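Local coordinates for protein probable arylamine n-acetyl transferase (Mycobacterium abscessus, PDB 4GUZ) that probably transfers the acetyl group of acetyl coenzyme A to the amino group of arylamines, as an arylamine N-acetyltransferase, at residues 19-25 and 36-40; 115-119 and 130-134. One frame throughout, in Å; residues are numbered along the deposited sequence.

Contact 1 (19-25 and 36-40); sequences LAFIGFD and RRLQR
Apolar contacts dominate, and most of them meet at one methyl group, Leu38 CD2. Leu19 CD2 approaches it to 3.6 Å, Ile22 CD1 reaches it from the turn that follows helix 15-21, and the ring of Phe24 receives it off-centre in a CH-pi contact, with CD2 4.2 Å from the ring centroid. Ile22 CD1 also rests against the backbone, 3.7 Å from Leu38 O. With CG of Phe24 anti to the backbone N (chi1 -178°), the ring reaches across to helix 32-45, where its CD1-CE1 side packs on Arg37 CB.

The polar part belongs to Arg37. Its chain bends at chi3 (-48°) and brings the guanidinium to the outer part of the Phe24 ring, with CE1 over one guanidinium face, the two planes 23° apart and NH2 3.3 Å from Phe24 CZ. Near the plane of the guanidinium, NH2 gives a weak, long hydrogen bond to Asp25 O (3.4 Å), and it makes another weak one to Asp27 O.

The backbone brings these groups together through a Schellman motif, in which Gly23 takes positive phi and Phe24 N bonds back to Leu19 O at 2.7 Å. The end of helix 15-21 and the turn after it are thus joined to helix 32-45 mainly by hydrophobic contact, with weak polar bonds at the margin.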
ATOM      1  N   LEU A  19      10.313 -13.983  -1.605  1.00 25.76           N
ATOM      2  CA  LEU A  19      10.065 -14.269  -3.023  1.00 25.83           C
ATOM      3  C   LEU A  19       9.145 -15.472  -3.214  1.00 30.19           C
ATOM      4  O   LEU A  19       8.317 -15.452  -4.121  1.00 29.75           O
ATOM      5  CB  LEU A  19      11.372 -14.451  -3.805  1.00 26.29           C
ATOM      6  CG  LEU A  19      12.289 -13.212  -3.834  1.00 31.10           C
ATOM      7  CD1 LEU A  19      13.669 -13.552  -4.424  1.00 30.88           C
ATOM      8  CD2 LEU A  19      11.659 -12.060  -4.606  1.00 31.92           C
ATOM      9  N   ALA A  20       9.258 -16.494  -2.350  1.00 27.87           N
ATOM     10  CA  ALA A  20       8.390 -17.667  -2.415  1.00 27.67           C
ATOM     11  C   ALA A  20       6.950 -17.260  -2.059  1.00 30.25           C
ATOM     12  O   ALA A  20       6.009 -17.686  -2.728  1.00 29.92           O
ATOM     13  CB  ALA A  20       8.892 -18.751  -1.467  1.00 28.63           C
ATOM     14  N   PHE A  21       6.800 -16.386  -1.038  1.00 26.52           N
ATOM     15  CA  PHE A  21       5.506 -15.881  -0.568  1.00 25.71           C
ATOM     16  C   PHE A  21       4.759 -15.101  -1.655  1.00 28.86           C
ATOM     17  O   PHE A  21       3.546 -15.249  -1.777  1.00 27.51           O
ATOM     18  CB  PHE A  21       5.684 -14.975   0.658  1.00 26.94           C
ATOM     19  CG  PHE A  21       4.379 -14.666   1.359  1.00 28.09           C
ATOM     20  CD1 PHE A  21       3.898 -15.498   2.366  1.00 30.46           C
ATOM     21  CD2 PHE A  21       3.635 -13.537   1.019  1.00 28.41           C
ATOM     22  CE1 PHE A  21       2.693 -15.211   3.014  1.00 30.37           C
ATOM     23  CE2 PHE A  21       2.426 -13.257   1.665  1.00 30.19           C
ATOM     24  CZ  PHE A  21       1.970 -14.094   2.662  1.00 28.46           C
ATOM     25  N   ILE A  22       5.475 -14.247  -2.398  1.00 25.34           N
ATOM     26  CA  ILE A  22       4.874 -13.408  -3.440  1.00 24.58           C
ATOM     27  C   ILE A  22       4.822 -14.164  -4.779  1.00 28.54           C
ATOM     28  O   ILE A  22       4.378 -13.614  -5.785  1.00 29.40           O
ATOM     29  CB  ILE A  22       5.574 -12.017  -3.558  1.00 26.95           C
ATOM     30  CG1 ILE A  22       7.040 -12.114  -4.074  1.00 27.47           C
ATOM     31  CG2 ILE A  22       5.476 -11.231  -2.249  1.00 25.73           C
ATOM     32  CD1 ILE A  22       7.407 -10.961  -5.084  1.00 23.74           C
ATOM     33  N   GLY A  23       5.219 -15.434  -4.766  1.00 26.23           N
ATOM     34  CA  GLY A  23       5.190 -16.293  -5.949  1.00 26.56           C
ATOM     35  C   GLY A  23       6.147 -15.863  -7.035  1.00 29.63           C
ATOM     36  O   GLY A  23       5.856 -16.034  -8.224  1.00 29.76           O
ATOM     37  N   PHE A  24       7.285 -15.282  -6.640  1.00 26.77           N
ATOM     38  CA  PHE A  24       8.311 -14.859  -7.583  1.00 26.58           C
ATOM     39  C   PHE A  24       9.289 -16.004  -7.841  1.00 33.52           C
ATOM     40  O   PHE A  24       9.767 -16.642  -6.896  1.00 32.22           O
ATOM     41  CB  PHE A  24       9.073 -13.630  -7.058  1.00 27.62           C
ATOM     42  CG  PHE A  24      10.129 -13.086  -7.993  1.00 28.22           C
ATOM     43  CD1 PHE A  24       9.863 -11.988  -8.803  1.00 30.32           C
ATOM     44  CD2 PHE A  24      11.404 -13.656  -8.046  1.00 29.14           C
ATOM     45  CE1 PHE A  24      10.842 -11.479  -9.662  1.00 30.05           C
ATOM     46  CE2 PHE A  24      12.365 -13.172  -8.935  1.00 31.01           C
ATOM     47  CZ  PHE A  24      12.084 -12.071  -9.718  1.00 28.95           C
ATOM     48  N   ASP A  25       9.638 -16.202  -9.114  1.00 32.18           N
ATOM     49  CA  ASP A  25      10.641 -17.174  -9.545  1.00 33.41           C
ATOM     50  C   ASP A  25      11.356 -16.619 -10.777  1.00 37.86           C
ATOM     51  O   ASP A  25      10.883 -15.659 -11.386  1.00 37.00           O
ATOM     52  CB  ASP A  25      10.027 -18.570  -9.815  1.00 36.00           C
ATOM     53  CG  ASP A  25       8.838 -18.608 -10.754  1.00 50.92           C
ATOM     54  OD1 ASP A  25       8.843 -17.853 -11.758  1.00 52.37           O
ATOM     55  OD2 ASP A  25       7.920 -19.429 -10.517  1.00 58.80           O
ATOM     56  N   ARG A  36       8.509  -5.696 -12.554  1.00 21.33           N
ATOM     57  CA  ARG A  36       7.117  -5.979 -12.887  1.00 21.00           C
ATOM     58  C   ARG A  36       6.626  -7.199 -12.134  1.00 24.14           C
ATOM     59  O   ARG A  36       5.541  -7.160 -11.553  1.00 22.35           O
ATOM     60  CB  ARG A  36       6.917  -6.165 -14.414  1.00 20.86           C
ATOM     61  CG  ARG A  36       6.796  -4.828 -15.136  1.00 25.57           C
ATOM     62  CD  ARG A  36       6.817  -4.948 -16.650  1.00 30.67           C
ATOM     63  NE  ARG A  36       6.989  -3.619 -17.244  1.00 40.74           N
ATOM     64  CZ  ARG A  36       6.454  -3.214 -18.392  1.00 60.32           C
ATOM     65  NH1 ARG A  36       5.719  -4.047 -19.124  1.00 57.20           N
ATOM     66  NH2 ARG A  36       6.652  -1.974 -18.820  1.00 35.72           N
ATOM     67  N   ARG A  37       7.425  -8.273 -12.126  1.00 21.78           N
ATOM     68  CA  ARG A  37       7.036  -9.509 -11.435  1.00 21.34           C
ATOM     69  C   ARG A  37       7.013  -9.309  -9.918  1.00 22.12           C
ATOM     70  O   ARG A  37       6.149  -9.879  -9.256  1.00 21.30           O
ATOM     71  CB  ARG A  37       7.951 -10.679 -11.817  1.00 22.35           C
ATOM     72  CG  ARG A  37       7.813 -11.073 -13.301  1.00 29.06           C
ATOM     73  CD  ARG A  37       8.264 -12.496 -13.635  1.00 30.62           C
ATOM     74  NE  ARG A  37       9.571 -12.875 -13.081  1.00 31.46           N
ATOM     75  CZ  ARG A  37      10.752 -12.432 -13.509  1.00 46.23           C
ATOM     76  NH1 ARG A  37      10.820 -11.541 -14.492  1.00 30.31           N
ATOM     77  NH2 ARG A  37      11.871 -12.855 -12.936  1.00 39.95           N
ATOM     78  N   LEU A  38       7.925  -8.465  -9.386  1.00 19.69           N
ATOM     79  CA  LEU A  38       8.022  -8.163  -7.944  1.00 18.65           C
ATOM     80  C   LEU A  38       6.790  -7.405  -7.477  1.00 20.75           C
ATOM     81  O   LEU A  38       6.157  -7.802  -6.507  1.00 19.15           O
ATOM     82  CB  LEU A  38       9.275  -7.346  -7.613  1.00 18.48           C
ATOM     83  CG  LEU A  38      10.624  -8.054  -7.614  1.00 23.68           C
ATOM     84  CD1 LEU A  38      11.730  -7.058  -7.420  1.00 24.28           C
ATOM     85  CD2 LEU A  38      10.710  -9.096  -6.509  1.00 25.55           C
ATOM     86  N   GLN A  39       6.439  -6.331  -8.182  1.00 18.10           N
ATOM     87  CA  GLN A  39       5.277  -5.544  -7.809  1.00 16.66           C
ATOM     88  C   GLN A  39       3.971  -6.358  -7.931  1.00 18.71           C
ATOM     89  O   GLN A  39       3.166  -6.334  -7.003  1.00 16.52           O
ATOM     90  CB  GLN A  39       5.193  -4.261  -8.638  1.00 17.48           C
ATOM     91  CG  GLN A  39       3.981  -3.421  -8.227  1.00 17.59           C
ATOM     92  CD  GLN A  39       4.094  -1.945  -8.486  1.00 21.75           C
ATOM     93  OE1 GLN A  39       5.170  -1.400  -8.726  1.00 15.96           O
ATOM     94  NE2 GLN A  39       3.007  -1.239  -8.228  1.00 17.43           N
ATOM     95  N   ARG A  40       3.756  -7.073  -9.052  1.00 17.74           N
ATOM     96  CA  ARG A  40       2.530  -7.851  -9.220  1.00 17.94           C
ATOM     97  C   ARG A  40       2.356  -8.867  -8.084  1.00 22.47           C
ATOM     98  O   ARG A  40       1.285  -8.930  -7.493  1.00 21.79           O
ATOM     99  CB  ARG A  40       2.484  -8.549 -10.594  1.00 17.48           C
ATOM    100  CG  ARG A  40       1.085  -9.052 -10.941  1.00 20.86           C
ATOM    101  CD  ARG A  40       1.026  -9.695 -12.307  1.00 22.15           C
ATOM    102  NE  ARG A  40      -0.214 -10.453 -12.524  1.00 26.46           N
ATOM    103  CZ  ARG A  40      -1.236 -10.043 -13.268  1.00 29.95           C
ATOM    104  NH1 ARG A  40      -1.204  -8.852 -13.855  1.00 21.06           N
ATOM    105  NH2 ARG A  40      -2.296 -10.823 -13.438  1.00 18.00           N
TER

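Contact 2 (115-119 and 130-134); sequences THGML and CDVGF
His116 NE2 donates a short hydrogen bond to Asp131 OD1 (2.6 Å, N-H...O angle 160°). The acceptor lies only 8° out of the imidazole plane, whereas the donor comes to OD1 on its syn side and somewhat out of the carboxylate plane. CG of His116 is anti to the backbone N, which carries the ring across to the aspartate. The same OD1 accepts a bond from water 1 at 2.7 Å; this water also donates to Gly117 O and accepts from Gly133 N, so it ties strand and loop together. OD2 of the carboxylate bonds to His189, and with both oxygens engaged its rotation is probably restricted.

Along the backbone, Leu119 and Cys130 form an antiparallel hydrogen-bonded pair. Cys130 N reaches Leu119 O at 2.7 Å, while the return bond from Leu119 N to Cys130 O is longer (3.3 Å). The chain then leaves strand 126-130 and passes the edge of the His116 ring, with Gly133 O near its plane. Cys79, on helix 79-92, touches the histidine, and the trio Cys79, His116 and Asp131 is consistent with the Cys-His-Asp catalytic triad of arylamine N-acetyltransferases.

Phe134 packs edge-to-face on His116, its CD1 over one imidazole face, with centroids 5.4 Å apart and planes at 80°. Met118 slants across the Asp131 side chain, CG 3.4 Å from OD1 and SD 3.6 Å from Asp131 CG. On the sheet face shared by Leu119 and Cys130, helices 79-92 and 32-45 cover the pair: Leu119 meets Val83 and Phe86, and Cys130 meets Leu35 and Gln39.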
ATOM      1  N   THR A 115       1.232  11.569   3.703  1.00 21.92           N
ATOM      2  CA  THR A 115       1.327  10.394   4.551  1.00 22.43           C
ATOM      3  C   THR A 115       1.115   9.053   3.796  1.00 25.19           C
ATOM      4  O   THR A 115       0.754   8.050   4.416  1.00 26.18           O
ATOM      5  CB  THR A 115       0.394  10.558   5.772  1.00 34.32           C
ATOM      6  OG1 THR A 115      -0.917  10.948   5.358  1.00 35.72           O
ATOM      7  CG2 THR A 115       0.933  11.570   6.784  1.00 33.94           C
ATOM      8  N   HIS A 116       1.449   9.005   2.498  1.00 17.02           N
ATOM      9  CA  HIS A 116       1.413   7.748   1.751  1.00 15.37           C
ATOM     10  C   HIS A 116       2.780   7.490   1.159  1.00 19.10           C
ATOM     11  O   HIS A 116       3.192   8.210   0.266  1.00 19.58           O
ATOM     12  CB  HIS A 116       0.325   7.726   0.662  1.00 15.88           C
ATOM     13  CG  HIS A 116       0.359   6.481  -0.171  1.00 18.96           C
ATOM     14  ND1 HIS A 116       0.230   5.227   0.406  1.00 20.39           N
ATOM     15  CD2 HIS A 116       0.551   6.334  -1.505  1.00 20.44           C
ATOM     16  CE1 HIS A 116       0.326   4.359  -0.594  1.00 19.86           C
ATOM     17  NE2 HIS A 116       0.520   4.978  -1.761  1.00 20.18           N
ATOM     18  N   GLY A 117       3.490   6.495   1.686  1.00 14.55           N
ATOM     19  CA  GLY A 117       4.822   6.200   1.181  1.00 13.87           C
ATOM     20  C   GLY A 117       4.770   5.356  -0.072  1.00 16.66           C
ATOM     21  O   GLY A 117       3.924   4.462  -0.182  1.00 16.60           O
ATOM     22  N   MET A 118       5.665   5.655  -1.026  1.00 13.40           N
ATOM     23  CA  MET A 118       5.841   4.958  -2.302  1.00 12.57           C
ATOM     24  C   MET A 118       7.317   4.919  -2.619  1.00 17.80           C
ATOM     25  O   MET A 118       8.104   5.651  -1.997  1.00 17.47           O
ATOM     26  CB  MET A 118       5.085   5.687  -3.436  1.00 13.91           C
ATOM     27  CG  MET A 118       3.574   5.677  -3.248  1.00 15.49           C
ATOM     28  SD  MET A 118       2.687   6.731  -4.389  1.00 18.02           S
ATOM     29  CE  MET A 118       3.040   8.361  -3.724  1.00 15.20           C
ATOM     30  N   LEU A 119       7.691   4.110  -3.597  1.00 15.01           N
ATOM     31  CA  LEU A 119       9.070   3.985  -4.040  1.00 15.81           C
ATOM     32  C   LEU A 119       9.184   4.273  -5.531  1.00 20.03           C
ATOM     33  O   LEU A 119       8.254   3.973  -6.295  1.00 19.70           O
ATOM     34  CB  LEU A 119       9.613   2.589  -3.711  1.00 15.93           C
ATOM     35  CG  LEU A 119       9.630   2.249  -2.219  1.00 21.44           C
ATOM     36  CD1 LEU A 119       9.435   0.758  -1.983  1.00 23.46           C
ATOM     37  CD2 LEU A 119      10.874   2.802  -1.513  1.00 20.84           C
ATOM     38  N   CYS A 130       6.559   2.841  -8.052  1.00 14.74           N
ATOM     39  CA  CYS A 130       6.121   1.571  -7.477  1.00 14.58           C
ATOM     40  C   CYS A 130       5.231   1.873  -6.272  1.00 15.92           C
ATOM     41  O   CYS A 130       5.708   2.003  -5.133  1.00 16.51           O
ATOM     42  CB  CYS A 130       7.303   0.678  -7.110  1.00 16.15           C
ATOM     43  SG  CYS A 130       8.306   0.165  -8.532  1.00 19.76           S
ATOM     44  N   ASP A 131       3.921   1.999  -6.534  1.00 12.44           N
ATOM     45  CA  ASP A 131       2.918   2.274  -5.487  1.00 11.65           C
ATOM     46  C   ASP A 131       2.406   0.928  -5.008  1.00 17.62           C
ATOM     47  O   ASP A 131       1.363   0.443  -5.454  1.00 18.89           O
ATOM     48  CB  ASP A 131       1.817   3.157  -6.050  1.00 12.54           C
ATOM     49  CG  ASP A 131       0.879   3.733  -5.001  1.00 17.94           C
ATOM     50  OD1 ASP A 131       1.089   3.456  -3.799  1.00 20.49           O
ATOM     51  OD2 ASP A 131      -0.059   4.450  -5.386  1.00 18.20           O
ATOM     52  N   VAL A 132       3.184   0.282  -4.148  1.00 14.25           N
ATOM     53  CA  VAL A 132       2.930  -1.110  -3.739  1.00 14.64           C
ATOM     54  C   VAL A 132       2.057  -1.276  -2.479  1.00 18.70           C
ATOM     55  O   VAL A 132       1.574  -2.383  -2.237  1.00 17.86           O
ATOM     56  CB  VAL A 132       4.251  -1.910  -3.556  1.00 18.24           C
ATOM     57  CG1 VAL A 132       5.079  -1.934  -4.851  1.00 17.54           C
ATOM     58  CG2 VAL A 132       5.075  -1.398  -2.366  1.00 18.70           C
ATOM     59  N   GLY A 133       1.914  -0.225  -1.685  1.00 17.17           N
ATOM     60  CA  GLY A 133       1.206  -0.311  -0.411  1.00 16.22           C
ATOM     61  C   GLY A 133      -0.032   0.530  -0.238  1.00 18.53           C
ATOM     62  O   GLY A 133      -0.345   0.897   0.885  1.00 17.16           O
ATOM     63  N   PHE A 134      -0.807   0.756  -1.313  1.00 16.25           N
ATOM     64  CA  PHE A 134      -2.026   1.556  -1.229  1.00 16.16           C
ATOM     65  C   PHE A 134      -3.265   0.694  -0.879  1.00 20.19           C
ATOM     66  O   PHE A 134      -4.269   1.244  -0.435  1.00 22.80           O
ATOM     67  CB  PHE A 134      -2.236   2.330  -2.550  1.00 17.98           C
ATOM     68  CG  PHE A 134      -3.395   3.310  -2.559  1.00 18.27           C
ATOM     69  CD1 PHE A 134      -3.265   4.572  -1.992  1.00 19.00           C
ATOM     70  CD2 PHE A 134      -4.614   2.968  -3.143  1.00 18.79           C
ATOM     71  CE1 PHE A 134      -4.336   5.475  -2.002  1.00 19.23           C
ATOM     72  CE2 PHE A 134      -5.689   3.871  -3.144  1.00 20.20           C
ATOM     73  CZ  PHE A 134      -5.542   5.116  -2.576  1.00 18.41           C
TER
HETATM   74  O   HOH W   1       2.906   2.493  -1.978  1.00 17.70           O

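How the contacts relate
From the N terminus, helix 15-21 ends and the chain passes through a short loop into helix 32-45; contact 1 closes this connection across ten intervening residues. Only later does contact 2 close the open end of the hairpin of strands 116-123 and 126-130, where the chain enters the following loop, again with ten residues between its segments, so the two follow in series, neither nested nor crossed. Their centres are about 17 Å apart, yet they meet through Gln39: its OE1 lies 3.4 Å from Cys130 CA, and its CD packs on Val132 CG1 at 3.8 Å. Helix 32-45 therefore lies between the N-terminal helix and the probable triad region, while Phe86 of helix 79-92 touches both Leu38 and Leu119.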